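PDB 3MIX: flagellar biosynthesis protein FlhA from Bacillus subtilis, which takes part in flagellar protein export, providing the adaptor for coordinated delivery of late flagellar building blocks to the type III secretion system. Local coordinates for residues A186-I199 and V220-K232. Residues are numbered along the deposited sequence; the frame is centred on the assembly and turned at random.
Sequences AHELIGRQETKQLI and VGDIQKVLAKLLK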
ATOM      1  N   ALA A 186      -0.424   0.788   3.348  1.00 12.46           N
ATOM      2  CA  ALA A 186      -0.419  -0.608   3.850  1.00 11.28           C
ATOM      3  C   ALA A 186       0.966  -1.189   3.921  1.00 10.75           C
ATOM      4  O   ALA A 186       1.276  -1.982   4.820  1.00 11.30           O
ATOM      5  CB  ALA A 186      -1.327  -1.527   2.972  1.00 11.67           C
ATOM      6  N   HIS A 187       1.804  -0.804   2.965  1.00 10.37           N
ATOM      7  CA  HIS A 187       3.142  -1.347   2.876  1.00  9.72           C
ATOM      8  C   HIS A 187       3.999  -0.873   4.043  1.00 10.36           C
ATOM      9  O   HIS A 187       4.974  -1.537   4.389  1.00  9.73           O
ATOM     10  CB  HIS A 187       3.774  -0.957   1.540  1.00 10.70           C
ATOM     11  CG  HIS A 187       3.958   0.522   1.357  1.00 12.03           C
ATOM     12  ND1 HIS A 187       2.947   1.353   0.917  1.00 15.49           N
ATOM     13  CD2 HIS A 187       5.042   1.308   1.527  1.00 11.95           C
ATOM     14  CE1 HIS A 187       3.405   2.588   0.822  1.00 14.59           C
ATOM     15  NE2 HIS A 187       4.668   2.591   1.209  1.00 13.75           N
ATOM     16  N   GLU A 188       3.628   0.267   4.645  1.00 10.72           N
ATOM     17  CA  GLU A 188       4.292   0.773   5.839  1.00 12.39           C
ATOM     18  C   GLU A 188       3.850   0.035   7.091  1.00 11.44           C
ATOM     19  O   GLU A 188       4.498   0.157   8.110  1.00 11.48           O
ATOM     20  CB  GLU A 188       3.992   2.268   6.039  1.00 14.12           C
ATOM     21  CG  GLU A 188       4.776   3.199   5.112  1.00 19.34           C
ATOM     22  CD  GLU A 188       4.228   4.601   5.150  1.00 27.41           C
ATOM     23  OE1 GLU A 188       3.909   5.079   6.261  1.00 30.24           O
ATOM     24  OE2 GLU A 188       4.089   5.231   4.074  1.00 32.50           O
ATOM     25  N   LEU A 189       2.738  -0.709   7.020  1.00 10.79           N
ATOM     26  CA  LEU A 189       2.152  -1.372   8.204  1.00 10.56           C
ATOM     27  C   LEU A 189       2.393  -2.881   8.305  1.00 10.28           C
ATOM     28  O   LEU A 189       2.086  -3.497   9.327  1.00 10.84           O
ATOM     29  CB  LEU A 189       0.640  -1.077   8.284  1.00 10.29           C
ATOM     30  CG  LEU A 189       0.218   0.351   8.661  1.00 12.25           C
ATOM     31  CD1 LEU A 189      -1.279   0.608   8.259  1.00 12.07           C
ATOM     32  CD2 LEU A 189       0.414   0.608  10.154  1.00  9.49           C
ATOM     33  N   ILE A 190       2.929  -3.498   7.256  1.00  9.91           N
ATOM     34  CA  ILE A 190       3.317  -4.908   7.361  1.00  9.21           C
ATOM     35  C   ILE A 190       4.682  -4.983   8.097  1.00  9.96           C
ATOM     36  O   ILE A 190       5.718  -5.249   7.491  1.00 11.56           O
ATOM     37  CB  ILE A 190       3.298  -5.625   5.968  1.00  8.62           C
ATOM     38  CG1 ILE A 190       3.679  -7.112   6.070  1.00  8.73           C
ATOM     39  CG2 ILE A 190       4.252  -4.951   4.996  1.00  6.81           C
ATOM     40  CD1 ILE A 190       2.626  -8.017   6.607  1.00  6.92           C
ATOM     41  N   GLY A 191       4.674  -4.706   9.398  1.00  9.58           N
ATOM     42  CA  GLY A 191       5.866  -4.818  10.216  1.00  8.89           C
ATOM     43  C   GLY A 191       6.224  -6.249  10.569  1.00  9.15           C
ATOM     44  O   GLY A 191       5.613  -7.211  10.064  1.00  7.67           O
ATOM     45  N   ARG A 192       7.187  -6.397  11.482  1.00  8.95           N
ATOM     46  CA  ARG A 192       7.686  -7.719  11.847  1.00  9.44           C
ATOM     47  C   ARG A 192       6.627  -8.484  12.587  1.00  9.71           C
ATOM     48  O   ARG A 192       6.447  -9.694  12.371  1.00 10.50           O
ATOM     49  CB  ARG A 192       8.940  -7.620  12.723  1.00 10.58           C
ATOM     50  CG  ARG A 192       9.655  -8.988  12.877  1.00 10.63           C
ATOM     51  CD  ARG A 192      10.812  -8.885  13.897  1.00 11.90           C
ATOM     52  NE  ARG A 192      11.447 -10.182  14.088  1.00 12.75           N
ATOM     53  CZ  ARG A 192      12.334 -10.723  13.246  1.00 12.87           C
ATOM     54  NH1 ARG A 192      12.707 -10.090  12.130  1.00 12.22           N
ATOM     55  NH2 ARG A 192      12.839 -11.913  13.515  1.00 13.85           N
ATOM     56  N   GLN A 193       5.917  -7.779  13.458  1.00  9.56           N
ATOM     57  CA  GLN A 193       4.835  -8.389  14.209  1.00 10.01           C
ATOM     58  C   GLN A 193       3.779  -9.002  13.268  1.00  9.39           C
ATOM     59  O   GLN A 193       3.359 -10.139  13.469  1.00  9.80           O
ATOM     60  CB  GLN A 193       4.219  -7.369  15.210  1.00 10.55           C
ATOM     61  CG  GLN A 193       5.161  -7.093  16.448  1.00 12.19           C
ATOM     62  CD  GLN A 193       4.521  -6.269  17.586  1.00 15.00           C
ATOM     63  OE1 GLN A 193       3.525  -5.571  17.390  1.00 17.28           O
ATOM     64  NE2 GLN A 193       5.084  -6.381  18.784  1.00 13.79           N
ATOM     65  N   GLU A 194       3.351  -8.254  12.251  1.00  8.62           N
ATOM     66  CA  GLU A 194       2.335  -8.745  11.308  1.00  8.42           C
ATOM     67  C   GLU A 194       2.907  -9.868  10.437  1.00  8.31           C
ATOM     68  O   GLU A 194       2.234 -10.851  10.157  1.00 10.23           O
ATOM     69  CB  GLU A 194       1.849  -7.606  10.409  1.00  8.08           C
ATOM     70  CG  GLU A 194       1.017  -6.537  11.123  1.00  9.96           C
ATOM     71  CD  GLU A 194       1.862  -5.566  11.973  1.00 15.16           C
ATOM     72  OE1 GLU A 194       3.137  -5.529  11.911  1.00 13.99           O
ATOM     73  OE2 GLU A 194       1.219  -4.818  12.719  1.00 18.90           O
ATOM     74  N   THR A 195       4.160  -9.739  10.030  1.00  7.79           N
ATOM     75  CA  THR A 195       4.797 -10.797   9.252  1.00  7.94           C
ATOM     76  C   THR A 195       4.835 -12.105  10.032  1.00  8.74           C
ATOM     77  O   THR A 195       4.459 -13.168   9.499  1.00  8.95           O
ATOM     78  CB  THR A 195       6.175 -10.339   8.803  1.00  7.72           C
ATOM     79  OG1 THR A 195       5.988  -9.144   8.055  1.00  7.25           O
ATOM     80  CG2 THR A 195       6.869 -11.398   7.930  1.00  7.87           C
ATOM     81  N   LYS A 196       5.237 -12.027  11.300  1.00  9.19           N
ATOM     82  CA  LYS A 196       5.258 -13.208  12.157  1.00 10.47           C
ATOM     83  C   LYS A 196       3.889 -13.836  12.376  1.00 10.89           C
ATOM     84  O   LYS A 196       3.753 -15.062  12.446  1.00 11.47           O
ATOM     85  CB  LYS A 196       5.893 -12.895  13.512  1.00 11.77           C
ATOM     86  CG  LYS A 196       7.429 -12.715  13.420  1.00 13.52           C
ATOM     87  CD  LYS A 196       8.008 -12.146  14.718  1.00 17.95           C
ATOM     88  CE  LYS A 196       7.855 -13.148  15.882  1.00 21.97           C
ATOM     89  NZ  LYS A 196       8.362 -14.532  15.475  1.00 26.86           N
ATOM     90  N   GLN A 197       2.877 -12.997  12.517  1.00 10.87           N
ATOM     91  CA  GLN A 197       1.531 -13.491  12.687  1.00 11.82           C
ATOM     92  C   GLN A 197       1.124 -14.334  11.451  1.00 10.70           C
ATOM     93  O   GLN A 197       0.571 -15.428  11.595  1.00 11.14           O
ATOM     94  CB  GLN A 197       0.604 -12.301  12.947  1.00 11.80           C
ATOM     95  CG  GLN A 197      -0.870 -12.568  12.830  1.00 15.95           C
ATOM     96  CD  GLN A 197      -1.707 -11.328  13.188  1.00 21.25           C
ATOM     97  OE1 GLN A 197      -1.409 -10.203  12.756  1.00 23.62           O
ATOM     98  NE2 GLN A 197      -2.743 -11.531  14.007  1.00 22.69           N
ATOM     99  N   LEU A 198       1.442 -13.834  10.259  1.00  9.36           N
ATOM    100  CA  LEU A 198       1.121 -14.528   8.996  1.00  9.15           C
ATOM    101  C   LEU A 198       1.901 -15.830   8.826  1.00 10.44           C
ATOM    102  O   LEU A 198       1.345 -16.838   8.406  1.00 11.07           O
ATOM    103  CB  LEU A 198       1.356 -13.595   7.808  1.00  8.24           C
ATOM    104  CG  LEU A 198       0.366 -12.417   7.800  1.00  7.98           C
ATOM    105  CD1 LEU A 198       0.652 -11.525   6.656  1.00  7.37           C
ATOM    106  CD2 LEU A 198      -1.122 -12.924   7.721  1.00  8.62           C
ATOM    107  N   ILE A 199       3.184 -15.797   9.192  1.00 11.33           N
ATOM    108  CA  ILE A 199       4.048 -16.957   9.127  1.00 12.26           C
ATOM    109  C   ILE A 199       3.561 -18.013  10.098  1.00 14.13           C
ATOM    110  O   ILE A 199       3.467 -19.178   9.725  1.00 14.38           O
ATOM    111  CB  ILE A 199       5.524 -16.594   9.461  1.00 12.77           C
ATOM    112  CG1 ILE A 199       6.132 -15.674   8.389  1.00 10.67           C
ATOM    113  CG2 ILE A 199       6.394 -17.872   9.708  1.00 13.49           C
ATOM    114  CD1 ILE A 199       7.541 -15.207   8.783  1.00  9.92           C
ATOM    115  N   VAL A 220      12.883 -13.594   8.870  1.00 11.99           N
ATOM    116  CA  VAL A 220      11.587 -12.904   8.939  1.00 10.81           C
ATOM    117  C   VAL A 220      11.661 -11.542   8.220  1.00 10.13           C
ATOM    118  O   VAL A 220      10.730 -11.153   7.491  1.00  9.27           O
ATOM    119  CB  VAL A 220      11.101 -12.738  10.404  1.00 11.12           C
ATOM    120  CG1 VAL A 220       9.818 -11.879  10.460  1.00 10.14           C
ATOM    121  CG2 VAL A 220      10.893 -14.150  11.066  1.00 12.01           C
ATOM    122  N   GLY A 221      12.785 -10.842   8.406  1.00 10.74           N
ATOM    123  CA  GLY A 221      12.993  -9.500   7.837  1.00 10.46           C
ATOM    124  C   GLY A 221      12.994  -9.497   6.320  1.00 10.16           C
ATOM    125  O   GLY A 221      12.422  -8.616   5.697  1.00  9.61           O
ATOM    126  N   ASP A 222      13.610 -10.512   5.727  1.00 10.70           N
ATOM    127  CA  ASP A 222      13.579 -10.700   4.285  1.00 10.63           C
ATOM    128  C   ASP A 222      12.143 -10.893   3.754  1.00  9.65           C
ATOM    129  O   ASP A 222      11.753 -10.313   2.748  1.00  9.40           O
ATOM    130  CB  ASP A 222      14.439 -11.912   3.895  1.00 11.56           C
ATOM    131  CG  ASP A 222      15.894 -11.721   4.206  1.00 13.30           C
ATOM    132  OD1 ASP A 222      16.307 -10.567   4.410  1.00 20.03           O
ATOM    133  OD2 ASP A 222      16.641 -12.724   4.282  1.00 16.53           O
ATOM    134  N   ILE A 223      11.366 -11.724   4.433  1.00  9.33           N
ATOM    135  CA  ILE A 223       9.981 -11.995   4.043  1.00  8.63           C
ATOM    136  C   ILE A 223       9.125 -10.740   4.152  1.00  7.97           C
ATOM    137  O   ILE A 223       8.345 -10.426   3.242  1.00  7.66           O
ATOM    138  CB  ILE A 223       9.380 -13.140   4.903  1.00  8.72           C
ATOM    139  CG1 ILE A 223      10.187 -14.430   4.705  1.00  9.57           C
ATOM    140  CG2 ILE A 223       7.881 -13.307   4.669  1.00  8.16           C
ATOM    141  CD1 ILE A 223       9.753 -15.516   5.680  1.00 10.00           C
ATOM    142  N   GLN A 224       9.271 -10.045   5.277  1.00  7.96           N
ATOM    143  CA  GLN A 224       8.642  -8.760   5.533  1.00  7.59           C
ATOM    144  C   GLN A 224       8.801  -7.760   4.375  1.00  7.62           C
ATOM    145  O   GLN A 224       7.824  -7.129   3.977  1.00  7.31           O
ATOM    146  CB  GLN A 224       9.235  -8.144   6.844  1.00  7.94           C
ATOM    147  CG  GLN A 224       8.747  -6.735   7.185  1.00  7.79           C
ATOM    148  CD  GLN A 224       9.288  -6.261   8.547  1.00 11.21           C
ATOM    149  OE1 GLN A 224       9.635  -7.099   9.405  1.00 11.06           O
ATOM    150  NE2 GLN A 224       9.390  -4.916   8.746  1.00  8.53           N
ATOM    151  N   LYS A 225      10.028  -7.601   3.876  1.00  8.21           N
ATOM    152  CA  LYS A 225      10.311  -6.754   2.693  1.00  8.58           C
ATOM    153  C   LYS A 225       9.598  -7.216   1.410  1.00  8.49           C
ATOM    154  O   LYS A 225       9.102  -6.392   0.667  1.00  8.62           O
ATOM    155  CB  LYS A 225      11.825  -6.692   2.418  1.00  9.52           C
ATOM    156  CG  LYS A 225      12.612  -5.936   3.518  1.00 10.95           C
ATOM    157  CD  LYS A 225      14.122  -6.140   3.290  1.00 13.58           C
ATOM    158  CE  LYS A 225      14.901  -5.310   4.320  1.00 19.34           C
ATOM    159  NZ  LYS A 225      14.964  -5.964   5.670  1.00 20.43           N
ATOM    160  N   VAL A 226       9.537  -8.517   1.153  1.00  8.44           N
ATOM    161  CA  VAL A 226       8.756  -9.002   0.016  1.00  8.46           C
ATOM    162  C   VAL A 226       7.284  -8.651   0.174  1.00  7.90           C
ATOM    163  O   VAL A 226       6.671  -8.090  -0.752  1.00  8.13           O
ATOM    164  CB  VAL A 226       8.964 -10.526  -0.233  1.00  8.67           C
ATOM    165  CG1 VAL A 226       7.997 -11.053  -1.342  1.00  8.78           C
ATOM    166  CG2 VAL A 226      10.457 -10.799  -0.541  1.00  9.52           C
ATOM    167  N   LEU A 227       6.730  -8.932   1.356  1.00  7.38           N
ATOM    168  CA  LEU A 227       5.339  -8.599   1.623  1.00  7.03           C
ATOM    169  C   LEU A 227       5.052  -7.094   1.503  1.00  7.12           C
ATOM    170  O   LEU A 227       4.015  -6.717   0.943  1.00  7.25           O
ATOM    171  CB  LEU A 227       4.881  -9.120   2.984  1.00  6.72           C
ATOM    172  CG  LEU A 227       5.034 -10.631   3.240  1.00  6.85           C
ATOM    173  CD1 LEU A 227       4.462 -10.960   4.617  1.00  6.81           C
ATOM    174  CD2 LEU A 227       4.295 -11.433   2.158  1.00  7.03           C
ATOM    175  N   ALA A 228       5.972  -6.264   1.990  1.00  7.26           N
ATOM    176  CA  ALA A 228       5.800  -4.826   1.892  1.00  7.56           C
ATOM    177  C   ALA A 228       5.859  -4.369   0.440  1.00  8.20           C
ATOM    178  O   ALA A 228       5.130  -3.492   0.050  1.00  8.56           O
ATOM    179  CB  ALA A 228       6.877  -3.996   2.804  1.00  7.79           C
ATOM    180  N   LYS A 229       6.749  -4.956  -0.337  1.00  8.56           N
ATOM    181  CA  LYS A 229       6.866  -4.614  -1.743  1.00  9.66           C
ATOM    182  C   LYS A 229       5.614  -5.041  -2.555  1.00  9.50           C
ATOM    183  O   LYS A 229       5.177  -4.319  -3.445  1.00 10.29           O
ATOM    184  CB  LYS A 229       8.160  -5.205  -2.312  1.00 10.19           C
ATOM    185  CG  LYS A 229       8.486  -4.586  -3.651  1.00 16.60           C
ATOM    186  CD  LYS A 229       9.967  -4.375  -3.886  1.00 23.72           C
ATOM    187  CE  LYS A 229      10.138  -3.484  -5.114  1.00 27.95           C
ATOM    188  NZ  LYS A 229      11.483  -3.650  -5.720  1.00 31.28           N
ATOM    189  N   LEU A 230       5.033  -6.196  -2.221  1.00  8.89           N
ATOM    190  CA  LEU A 230       3.742  -6.576  -2.771  1.00  9.03           C
ATOM    191  C   LEU A 230       2.645  -5.555  -2.414  1.00  9.09           C
ATOM    192  O   LEU A 230       1.960  -5.038  -3.319  1.00  9.89           O
ATOM    193  CB  LEU A 230       3.351  -8.012  -2.360  1.00  8.53           C
ATOM    194  CG  LEU A 230       4.289  -9.105  -2.946  1.00  8.80           C
ATOM    195  CD1 LEU A 230       4.054 -10.468  -2.285  1.00  8.40           C
ATOM    196  CD2 LEU A 230       4.170  -9.232  -4.507  1.00  9.80           C
ATOM    197  N   LEU A 231       2.489  -5.254  -1.118  1.00  8.45           N
ATOM    198  CA  LEU A 231       1.447  -4.308  -0.673  1.00  8.62           C
ATOM    199  C   LEU A 231       1.618  -2.944  -1.293  1.00  9.46           C
ATOM    200  O   LEU A 231       0.645  -2.312  -1.645  1.00 10.12           O
ATOM    201  CB  LEU A 231       1.380  -4.177   0.853  1.00  8.01           C
ATOM    202  CG  LEU A 231       0.929  -5.508   1.470  1.00  8.03           C
ATOM    203  CD1 LEU A 231       1.006  -5.472   2.978  1.00  7.12           C
ATOM    204  CD2 LEU A 231      -0.506  -5.936   0.981  1.00  7.90           C
ATOM    205  N   LYS A 232       2.870  -2.521  -1.427  1.00  9.63           N
ATOM    206  CA  LYS A 232       3.194  -1.239  -2.012  1.00 12.35           C
ATOM    207  C   LYS A 232       2.541  -1.060  -3.380  1.00 13.48           C
ATOM    208  O   LYS A 232       2.013   0.004  -3.678  1.00 14.87           O
ATOM    209  CB  LYS A 232       4.705  -1.116  -2.160  1.00 12.76           C
ATOM    210  CG  LYS A 232       5.195   0.279  -2.484  1.00 17.74           C
ATOM    211  CD  LYS A 232       6.667   0.462  -2.032  1.00 23.73           C
ATOM    212  CE  LYS A 232       7.685  -0.263  -2.980  1.00 31.10           C
ATOM    213  NZ  LYS A 232       9.092  -0.526  -2.397  1.00 30.24           N
TER
HETATM  214  O   HOH W   1       0.437   0.041  -0.355  1.00 18.83           O
HETATM  215  O   HOH W   2       7.836  -3.419   6.487  1.00 16.98           O
HETATM  216  O   HOH W   3      11.837  -7.525  10.803  1.00  2.05           O
HETATM  217  O   HOH W   4      14.303 -13.913  11.398  1.00  9.59           O
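Near-perpendicular helix packing with knobs-into-holes contacts joins Thr195 and Val220 in the helical part of the FlhA cytosolic domain, where helix 220-232 packs across the junction between helices 170-189 and 192-205. The axes of segments 192-199 and 220-232 cross at 97°, and their closest approach is 9.5 Å. The pair illustrates how two steeply crossed helices interlock when each offers a small beta-branched knob: Thr195 enters a hole formed by Val220, Ile223, Gln224 and Leu227, while Val220 reciprocates among Arg192, Lys196, Thr195 and Ile199. Thr195 OG1, lying beside its own backbone N (chi1 -58°), donates to Gly191 O at 2.8 Å from above the carbonyl plane, which leaves CG2 facing the hole. Gly191, at the N-cap position of helix 192-205, takes both Thr195 N and Thr195 OG1 on its carbonyl O. Deeper in, Ile199 CD1 meets Ile223 CD1 tip to tip, and Phe244 of helix 240-250 touches both residues.

At the turn, Ile190 lays CG2 3.6 Å from Ala228 CB and crosses Leu227 at about a right angle. The extended Gln224 side chain reaches across the turn, its amide set against the backbone of Gly191 and Arg192 and bridged by water at both ends: NE2 donates to a water bound to Ile190 O, and OE1 accepts from another held by Arg192 NH1. With an alanine here the amide is gone, and the waters on Ile190 O and Arg192 NH1 would probably lose their link to helix 220-232, leaving the turn less firmly tied. The guanidinium lays one face on Val220, whose CG1 is 3.8 Å above its plane, toward the rim. The far end closes on His187: a water links its ND1 to Leu231 O, and Lys232 CG sits over one face of the imidazole, 4.1 Å from the ring centroid and 11° off its normal.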